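Local coordinates for A rubisco-like protein (PDB 3NWR) that is of unproven function but, as a RuBisCO-like protein, probably acts as a lyase or related enzyme on a substrate other than ribulose bisphosphate, at residues R56-L62 with S97-N102; F378-I384 with S397-W402. All coordinates share one frame; numbering follows the deposited sequence. Where two conformers were deposited one is given.

Contact 1 of 2, residues R56-L62 with S97-N102; sequences RSRASVL and SFPLAN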
ATOM      1  N   ARG A  56     -20.304   1.476 -22.593  1.00 33.24           N
ATOM      2  CA  ARG A  56     -19.926   2.617 -21.767  1.00 31.25           C
ATOM      3  C   ARG A  56     -19.013   2.207 -20.614  1.00 27.47           C
ATOM      4  O   ARG A  56     -18.454   3.064 -19.927  1.00 27.21           O
ATOM      5  CB  ARG A  56     -21.180   3.279 -21.194  1.00 30.07           C
ATOM      6  CG  ARG A  56     -21.919   2.406 -20.180  1.00 31.71           C
ATOM      7  CD  ARG A  56     -23.244   3.016 -19.751  1.00 37.07           C
ATOM      8  NE  ARG A  56     -23.994   2.121 -18.875  1.00 37.82           N
ATOM      9  CZ  ARG A  56     -25.312   2.172 -18.702  1.00 46.70           C
ATOM     10  NH1 ARG A  56     -26.032   3.081 -19.348  1.00 50.02           N
ATOM     11  NH2 ARG A  56     -25.916   1.310 -17.887  1.00 41.44           N
ATOM     12  N   SER A  57     -18.870   0.901 -20.400  1.00 26.79           N
ATOM     13  CA  SER A  57     -18.255   0.420 -19.163  1.00 22.00           C
ATOM     14  C   SER A  57     -17.243  -0.711 -19.303  1.00 21.35           C
ATOM     15  O   SER A  57     -16.546  -1.028 -18.345  1.00 23.01           O
ATOM     16  CB  SER A  57     -19.338  -0.020 -18.180  1.00 21.67           C
ATOM     17  OG  SER A  57     -20.009  -1.181 -18.654  1.00 22.62           O
ATOM     18  N   ARG A  58     -17.163  -1.343 -20.465  1.00 19.16           N
ATOM     19  CA  ARG A  58     -16.255  -2.476 -20.603  1.00 17.61           C
ATOM     20  C   ARG A  58     -14.868  -2.014 -21.054  1.00 18.88           C
ATOM     21  O   ARG A  58     -14.728  -1.360 -22.094  1.00 20.79           O
ATOM     22  CB  ARG A  58     -16.845  -3.523 -21.564  1.00 19.38           C
ATOM     23  CG  ARG A  58     -15.966  -4.743 -21.844  1.00 22.22           C
ATOM     24  CD  ARG A  58     -15.607  -5.487 -20.566  1.00 20.89           C
ATOM     25  NE  ARG A  58     -15.451  -6.928 -20.776  1.00 20.50           N
ATOM     26  CZ  ARG A  58     -14.382  -7.508 -21.316  1.00 20.50           C
ATOM     27  NH1 ARG A  58     -13.346  -6.777 -21.718  1.00 20.84           N
ATOM     28  NH2 ARG A  58     -14.350  -8.827 -21.453  1.00 23.87           N
ATOM     29  N   ALA A  59     -13.851  -2.317 -20.248  1.00 19.37           N
ATOM     30  CA  ALA A  59     -12.467  -2.041 -20.634  1.00 18.09           C
ATOM     31  C   ALA A  59     -12.074  -2.949 -21.796  1.00 18.29           C
ATOM     32  O   ALA A  59     -12.656  -4.016 -21.982  1.00 19.71           O
ATOM     33  CB  ALA A  59     -11.526  -2.254 -19.451  1.00 17.99           C
ATOM     34  N   SER A  60     -11.087  -2.535 -22.579  0.59 18.80           N
ATOM     35  CA  SER A  60     -10.664  -3.348 -23.711  0.59 20.21           C
ATOM     36  C   SER A  60      -9.155  -3.500 -23.785  0.59 18.78           C
ATOM     37  O   SER A  60      -8.405  -2.700 -23.220  0.59 18.73           O
ATOM     38  CB  SER A  60     -11.190  -2.762 -25.020  0.59 21.64           C
ATOM     39  OG  SER A  60     -10.715  -1.445 -25.196  0.59 20.78           O
ATOM     40  N   VAL A  61      -8.724  -4.540 -24.485  1.00 18.38           N
ATOM     41  CA  VAL A  61      -7.311  -4.800 -24.696  1.00 19.54           C
ATOM     42  C   VAL A  61      -6.893  -4.134 -26.001  1.00 20.75           C
ATOM     43  O   VAL A  61      -7.407  -4.477 -27.068  1.00 24.55           O
ATOM     44  CB  VAL A  61      -7.036  -6.305 -24.771  1.00 20.24           C
ATOM     45  CG1 VAL A  61      -5.556  -6.558 -24.973  1.00 21.28           C
ATOM     46  CG2 VAL A  61      -7.541  -7.001 -23.508  1.00 22.75           C
ATOM     47  N   LEU A  62      -5.984  -3.169 -25.914  1.00 16.56           N
ATOM     48  CA  LEU A  62      -5.572  -2.399 -27.089  1.00 19.22           C
ATOM     49  C   LEU A  62      -4.328  -2.984 -27.739  1.00 19.47           C
ATOM     50  O   LEU A  62      -4.125  -2.834 -28.944  1.00 20.15           O
ATOM     51  CB  LEU A  62      -5.293  -0.936 -26.726  1.00 19.77           C
ATOM     52  CG  LEU A  62      -6.467  -0.061 -26.288  1.00 26.84           C
ATOM     53  CD1 LEU A  62      -6.001   1.380 -26.105  1.00 23.68           C
ATOM     54  CD2 LEU A  62      -7.615  -0.147 -27.287  1.00 31.67           C
ATOM     55  N   SER A  97      -7.401  -0.390 -22.036  1.00 16.16           N
ATOM     56  CA  SER A  97      -8.065   0.905 -22.110  1.00 16.32           C
ATOM     57  C   SER A  97      -9.281   0.889 -21.193  1.00 16.13           C
ATOM     58  O   SER A  97     -10.141   0.020 -21.321  1.00 17.03           O
ATOM     59  CB  SER A  97      -8.506   1.191 -23.550  1.00 17.87           C
ATOM     60  OG  SER A  97      -9.160   2.446 -23.653  1.00 21.42           O
ATOM     61  N   PHE A  98      -9.339   1.839 -20.261  1.00 15.91           N
ATOM     62  CA  PHE A  98     -10.417   1.915 -19.275  1.00 17.47           C
ATOM     63  C   PHE A  98     -11.284   3.145 -19.501  1.00 17.08           C
ATOM     64  O   PHE A  98     -10.756   4.244 -19.648  1.00 17.41           O
ATOM     65  CB  PHE A  98      -9.831   2.022 -17.864  1.00 18.76           C
ATOM     66  CG  PHE A  98      -9.289   0.727 -17.321  1.00 16.31           C
ATOM     67  CD1 PHE A  98      -7.939   0.421 -17.423  1.00 17.96           C
ATOM     68  CD2 PHE A  98     -10.133  -0.171 -16.684  1.00 18.16           C
ATOM     69  CE1 PHE A  98      -7.448  -0.771 -16.907  1.00 16.74           C
ATOM     70  CE2 PHE A  98      -9.644  -1.371 -16.171  1.00 18.41           C
ATOM     71  CZ  PHE A  98      -8.309  -1.669 -16.288  1.00 16.11           C
ATOM     72  N   PRO A  99     -12.616   2.976 -19.507  1.00 17.72           N
ATOM     73  CA  PRO A  99     -13.495   4.146 -19.608  1.00 17.04           C
ATOM     74  C   PRO A  99     -13.490   4.970 -18.323  1.00 16.74           C
ATOM     75  O   PRO A  99     -13.757   4.441 -17.240  1.00 17.68           O
ATOM     76  CB  PRO A  99     -14.890   3.534 -19.827  1.00 20.61           C
ATOM     77  CG  PRO A  99     -14.665   2.101 -20.153  1.00 23.82           C
ATOM     78  CD  PRO A  99     -13.372   1.714 -19.496  1.00 19.96           C
ATOM     79  N   LEU A 100     -13.199   6.260 -18.444  1.00 17.58           N
ATOM     80  CA  LEU A 100     -13.120   7.136 -17.277  1.00 14.71           C
ATOM     81  C   LEU A 100     -14.433   7.214 -16.512  1.00 15.74           C
ATOM     82  O   LEU A 100     -14.448   7.406 -15.295  1.00 16.46           O
ATOM     83  CB  LEU A 100     -12.680   8.537 -17.693  1.00 16.79           C
ATOM     84  CG  LEU A 100     -11.300   8.602 -18.334  1.00 17.52           C
ATOM     85  CD1 LEU A 100     -10.914  10.043 -18.683  1.00 19.52           C
ATOM     86  CD2 LEU A 100     -10.247   7.976 -17.420  1.00 20.14           C
ATOM     87  N   ALA A 101     -15.545   7.066 -17.221  1.00 15.84           N
ATOM     88  CA  ALA A 101     -16.849   7.131 -16.574  1.00 17.18           C
ATOM     89  C   ALA A 101     -17.021   6.050 -15.492  1.00 17.07           C
ATOM     90  O   ALA A 101     -17.826   6.208 -14.579  1.00 17.75           O
ATOM     91  CB  ALA A 101     -17.961   7.026 -17.620  1.00 20.77           C
ATOM     92  N   ASN A 102     -16.263   4.960 -15.595  1.00 15.37           N
ATOM     93  CA  ASN A 102     -16.308   3.916 -14.569  1.00 15.64           C
ATOM     94  C   ASN A 102     -15.744   4.397 -13.236  1.00 14.01           C
ATOM     95  O   ASN A 102     -16.108   3.872 -12.175  1.00 15.36           O
ATOM     96  CB  ASN A 102     -15.497   2.687 -14.996  1.00 14.43           C
ATOM     97  CG  ASN A 102     -16.173   1.871 -16.073  1.00 20.55           C
ATOM     98  OD1 ASN A 102     -17.217   2.250 -16.594  1.00 20.90           O
ATOM     99  ND2 ASN A 102     -15.573   0.733 -16.413  1.00 18.90           N
TER
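S60 and S97 form an antiparallel hydrogen-bonded pair, documented by two backbone bonds: S60 N to S97 O at 3.0 Å and S97 N to S60 O at 2.8 Å. Both serine side chains lie on one face of the sheet, where L62 joins them; its CD1 comes within 3.6 Å of S97 CB.

Where regular pairing stops, a side chain takes over. The amide nitrogen ND2 of N102 donates to S57 O across 2.8 Å, almost straight at 174°. The acceptor lies in the amide plane, whereas the donor is tilted 27° from the carbonyl plane of S57. The first torsion of N102 (chi1 -74°) sets CG opposite its carbonyl carbon and carries the amide toward 56-62, with OD1 resting near CA and CB of S57. S57 OG itself is engaged by S40 OG.

The apolar part lies between these two sets of bonds. A59 directs its methyl at 97-102, and CB meets F98 CD2 at 3.7 Å, approaching the ring obliquely. The ring of P99 packs alongside backbone instead: its CD is 4.0 Å from A59 CA, and its CB is 3.6 Å from R56 O.

The contact joins the starting end of edge strand 60-70 to the finishing end of strand 89-99 in the four-stranded antiparallel sheet of the N-terminal domain. Strand 14-23 flanks 89-99 on its other side, F98 reaches helix 107-114, R58 forms a salt bridge with D32 of helix 27-37, and H205 of the second subunit packs on N102.

Contact 2 of 2, residues F378-I384 with S397-W402; sequences FMSGGGI and SVRQAW. With SO4 (sulfate ion), chain C; SO4 (sulfate ion), chain B.
The indole of W402 drives its edge at the face of F378, a T-shaped pair with planes at 85° and 5.0 Å between the centroids of the phenyl and the five-membered ring. W402 NE1 stands 3.7 Å from F378 CD2, above the phenyl plane and displaced toward its rim, while CZ2 of W402 approaches CD1. This buried NE1 has no hydrogen-bond partner in the model, so the aromatic face is what it meets here. With CG of F378 anti to the backbone N (chi1 -167°), the phenyl leaves the strand toward helix 391-407.

V398, one helical turn before W402, spreads its two methyls over separate neighbours: CG1 touches F378 CD2 at 3.9 Å, obliquely to the ring, and CG2 lies 4.1 Å from I384 CG1. Polar linkage is indirect. A water donates to G383 O and to S397 OG, each at 2.9 Å, and S397 OG also bonds to G394 O.

Two sulfates, probably from the crystallisation liquor, bind at the two segments. One, at the G381-G382 turn, accepts from G382 N through O1 at 3.0 Å and also bonds K324 NZ and G358 N; G381 is the helix N-cap. The other sits on R399 of helix 391-407, NH1 to O4 and NH2 to O1, with R161 and R228.

Strand 377-379 leads through a glycine-rich turn into a short helix, and helix 391-407 packs outside it: a beta-alpha unit of the TIM-barrel catalytic domain. The bound anion is consistent with phosphate sites at such turns, as in RuBisCO.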
ATOM      1  N   PHE A 378      19.379  16.594  -3.572  1.00 12.66           N
ATOM      2  CA  PHE A 378      20.492  15.658  -3.423  1.00 10.27           C
ATOM      3  C   PHE A 378      20.743  15.381  -1.948  1.00 12.70           C
ATOM      4  O   PHE A 378      21.307  16.225  -1.232  1.00 13.86           O
ATOM      5  CB  PHE A 378      21.734  16.285  -4.073  1.00 12.77           C
ATOM      6  CG  PHE A 378      22.888  15.328  -4.280  1.00 12.45           C
ATOM      7  CD1 PHE A 378      22.837  14.368  -5.273  1.00 13.61           C
ATOM      8  CD2 PHE A 378      24.034  15.421  -3.498  1.00 13.62           C
ATOM      9  CE1 PHE A 378      23.909  13.498  -5.480  1.00 13.81           C
ATOM     10  CE2 PHE A 378      25.118  14.562  -3.704  1.00 14.23           C
ATOM     11  CZ  PHE A 378      25.042  13.592  -4.691  1.00 13.97           C
ATOM     12  N   MET A 379      20.312  14.209  -1.493  1.00 13.14           N
ATOM     13  CA  MET A 379      20.413  13.839  -0.084  1.00 12.28           C
ATOM     14  C   MET A 379      21.699  13.089   0.163  1.00 14.71           C
ATOM     15  O   MET A 379      21.917  12.015  -0.408  1.00 15.81           O
ATOM     16  CB  MET A 379      19.240  12.942   0.327  1.00 14.49           C
ATOM     17  CG  MET A 379      17.862  13.518   0.029  1.00 13.29           C
ATOM     18  SD  MET A 379      17.499  14.995   0.983  1.00 14.90           S
ATOM     19  CE  MET A 379      17.830  14.426   2.636  1.00 15.85           C
ATOM     20  N   SER A 380      22.534  13.641   1.036  1.00 13.94           N
ATOM     21  CA  SER A 380      23.805  13.025   1.383  1.00 15.18           C
ATOM     22  C   SER A 380      23.894  12.849   2.897  1.00 18.10           C
ATOM     23  O   SER A 380      23.616  13.780   3.656  1.00 17.90           O
ATOM     24  CB  SER A 380      24.954  13.891   0.856  1.00 16.72           C
ATOM     25  OG  SER A 380      26.220  13.301   1.123  1.00 16.79           O
ATOM     26  N   GLY A 381      24.254  11.646   3.330  1.00 17.53           N
ATOM     27  CA  GLY A 381      24.433  11.358   4.745  1.00 18.84           C
ATOM     28  C   GLY A 381      25.900  11.375   5.102  1.00 19.59           C
ATOM     29  O   GLY A 381      26.473  12.436   5.319  1.00 19.24           O
ATOM     30  N   GLY A 382      26.520  10.198   5.132  1.00 18.98           N
ATOM     31  CA  GLY A 382      27.942  10.118   5.411  1.00 20.86           C
ATOM     32  C   GLY A 382      28.784  10.907   4.420  1.00 18.88           C
ATOM     33  O   GLY A 382      29.859  11.391   4.765  1.00 20.36           O
ATOM     34  N   GLY A 383      28.310  11.032   3.182  1.00 18.82           N
ATOM     35  CA  GLY A 383      29.038  11.784   2.170  1.00 17.16           C
ATOM     36  C   GLY A 383      29.315  13.219   2.587  1.00 17.82           C
ATOM     37  O   GLY A 383      30.247  13.862   2.083  1.00 17.05           O
ATOM     38  N   ILE A 384      28.491  13.722   3.501  1.00 16.74           N
ATOM     39  CA  ILE A 384      28.680  15.039   4.095  1.00 19.30           C
ATOM     40  C   ILE A 384      29.216  14.916   5.518  1.00 18.75           C
ATOM     41  O   ILE A 384      30.246  15.502   5.863  1.00 19.94           O
ATOM     42  CB  ILE A 384      27.350  15.809   4.135  1.00 23.53           C
ATOM     43  CG1 ILE A 384      27.062  16.439   2.771  1.00 22.85           C
ATOM     44  CG2 ILE A 384      27.382  16.888   5.214  1.00 26.62           C
ATOM     45  CD1 ILE A 384      25.621  16.961   2.649  1.00 26.80           C
ATOM     46  N   SER A 397      32.404  19.966  -0.148  1.00 15.30           N
ATOM     47  CA  SER A 397      32.854  19.009  -1.160  1.00 14.10           C
ATOM     48  C   SER A 397      31.731  18.702  -2.152  1.00 15.19           C
ATOM     49  O   SER A 397      31.960  18.585  -3.358  1.00 15.00           O
ATOM     50  CB  SER A 397      33.394  17.722  -0.521  1.00 15.38           C
ATOM     51  OG  SER A 397      32.369  16.885  -0.012  1.00 16.16           O
ATOM     52  N   VAL A 398      30.509  18.587  -1.652  1.00 14.60           N
ATOM     53  CA  VAL A 398      29.378  18.303  -2.525  1.00 13.82           C
ATOM     54  C   VAL A 398      29.045  19.510  -3.403  1.00 13.40           C
ATOM     55  O   VAL A 398      28.792  19.362  -4.603  1.00 14.03           O
ATOM     56  CB  VAL A 398      28.157  17.859  -1.692  1.00 13.31           C
ATOM     57  CG1 VAL A 398      26.891  17.836  -2.540  1.00 15.49           C
ATOM     58  CG2 VAL A 398      28.428  16.482  -1.071  1.00 15.53           C
ATOM     59  N   ARG A 399      29.069  20.708  -2.811  1.00 14.04           N
ATOM     60  CA  ARG A 399      28.830  21.933  -3.571  1.00 14.72           C
ATOM     61  C   ARG A 399      29.899  22.136  -4.655  1.00 14.36           C
ATOM     62  O   ARG A 399      29.596  22.573  -5.763  1.00 15.06           O
ATOM     63  CB  ARG A 399      28.778  23.143  -2.636  1.00 14.45           C
ATOM     64  CG  ARG A 399      27.531  23.192  -1.754  1.00 16.79           C
ATOM     65  CD  ARG A 399      26.308  23.623  -2.570  1.00 17.37           C
ATOM     66  NE  ARG A 399      26.467  24.993  -3.037  1.00 18.86           N
ATOM     67  CZ  ARG A 399      26.190  26.068  -2.306  1.00 19.94           C
ATOM     68  NH1 ARG A 399      25.707  25.928  -1.075  1.00 19.99           N
ATOM     69  NH2 ARG A 399      26.390  27.285  -2.809  1.00 21.58           N
ATOM     70  N   GLN A 400      31.143  21.813  -4.321  1.00 13.56           N
ATOM     71  CA  GLN A 400      32.239  21.903  -5.295  1.00 15.41           C
ATOM     72  C   GLN A 400      32.059  20.903  -6.438  1.00 14.00           C
ATOM     73  O   GLN A 400      32.312  21.224  -7.603  1.00 14.69           O
ATOM     74  CB  GLN A 400      33.582  21.692  -4.601  1.00 14.71           C
ATOM     75  CG  GLN A 400      34.037  22.905  -3.805  1.00 15.09           C
ATOM     76  CD  GLN A 400      35.216  22.607  -2.901  1.00 15.22           C
ATOM     77  OE1 GLN A 400      35.583  21.450  -2.696  1.00 16.23           O
ATOM     78  NE2 GLN A 400      35.812  23.661  -2.338  1.00 17.07           N
ATOM     79  N   ALA A 401      31.601  19.695  -6.114  1.00 13.55           N
ATOM     80  CA  ALA A 401      31.293  18.715  -7.151  1.00 13.19           C
ATOM     81  C   ALA A 401      30.215  19.244  -8.098  1.00 13.71           C
ATOM     82  O   ALA A 401      30.326  19.116  -9.315  1.00 13.87           O
ATOM     83  CB  ALA A 401      30.861  17.389  -6.530  1.00 14.01           C
ATOM     84  N   TRP A 402      29.156  19.829  -7.538  1.00 13.43           N
ATOM     85  CA  TRP A 402      28.111  20.405  -8.375  1.00 13.33           C
ATOM     86  C   TRP A 402      28.623  21.559  -9.244  1.00 12.89           C
ATOM     87  O   TRP A 402      28.292  21.632 -10.428  1.00 14.99           O
ATOM     88  CB  TRP A 402      26.890  20.811  -7.533  1.00 14.29           C
ATOM     89  CG  TRP A 402      26.070  19.602  -7.205  1.00 13.88           C
ATOM     90  CD1 TRP A 402      25.945  18.988  -5.992  1.00 13.93           C
ATOM     91  CD2 TRP A 402      25.302  18.822  -8.130  1.00 12.50           C
ATOM     92  NE1 TRP A 402      25.134  17.880  -6.102  1.00 12.56           N
ATOM     93  CE2 TRP A 402      24.722  17.759  -7.402  1.00 12.75           C
ATOM     94  CE3 TRP A 402      25.033  18.931  -9.500  1.00 13.49           C
ATOM     95  CZ2 TRP A 402      23.909  16.801  -8.000  1.00 14.10           C
ATOM     96  CZ3 TRP A 402      24.224  17.973 -10.097  1.00 13.14           C
ATOM     97  CH2 TRP A 402      23.657  16.928  -9.341  1.00 13.88           C
TER
HETATM   98  S   SO4 C 434      24.251  29.374  -0.429  0.79 25.67           S
HETATM   99  O1  SO4 C 434      25.575  29.623  -0.987  0.70 30.27           O
HETATM  100  O2  SO4 C 434      23.272  29.364  -1.513  0.88 26.71           O
HETATM  101  O3  SO4 C 434      23.923  30.429   0.529  0.74 29.00           O
HETATM  102  O4  SO4 C 434      24.256  28.079   0.241  0.71 25.64           O
HETATM  103  S   SO4 B 433      24.893   6.794   3.383  0.81 28.44           S
HETATM  104  O1  SO4 B 433      24.745   7.873   4.358  1.00 25.06           O
HETATM  105  O2  SO4 B 433      25.895   7.150   2.385  0.74 24.41           O
HETATM  106  O3  SO4 B 433      23.611   6.561   2.726  0.85 25.39           O
HETATM  107  O4  SO4 B 433      25.297   5.572   4.071  0.51 29.98           O
HETATM  108  O   HOH W   1      31.345  14.205  -0.563  1.00 16.57           O

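Overall arrangement
Contact 1 and contact 2 belong to different domains, N-terminal and catalytic, on opposite sides of the chain's centre; their centres are 47 Å apart and about 34 Å separates their nearest atoms. Neither shares a helix or strand with the other. Contact 1 is partly buried and links neighbouring strands, with direct backbone and amide hydrogen bonds carrying much of it and the second subunit close by. Contact 2 is wholly buried among its touching residues and joins a barrel strand and short helix to an outer helix through aromatic and aliphatic packing, its polar connection passing through water. It also buries less surface, 223 against 375 Å².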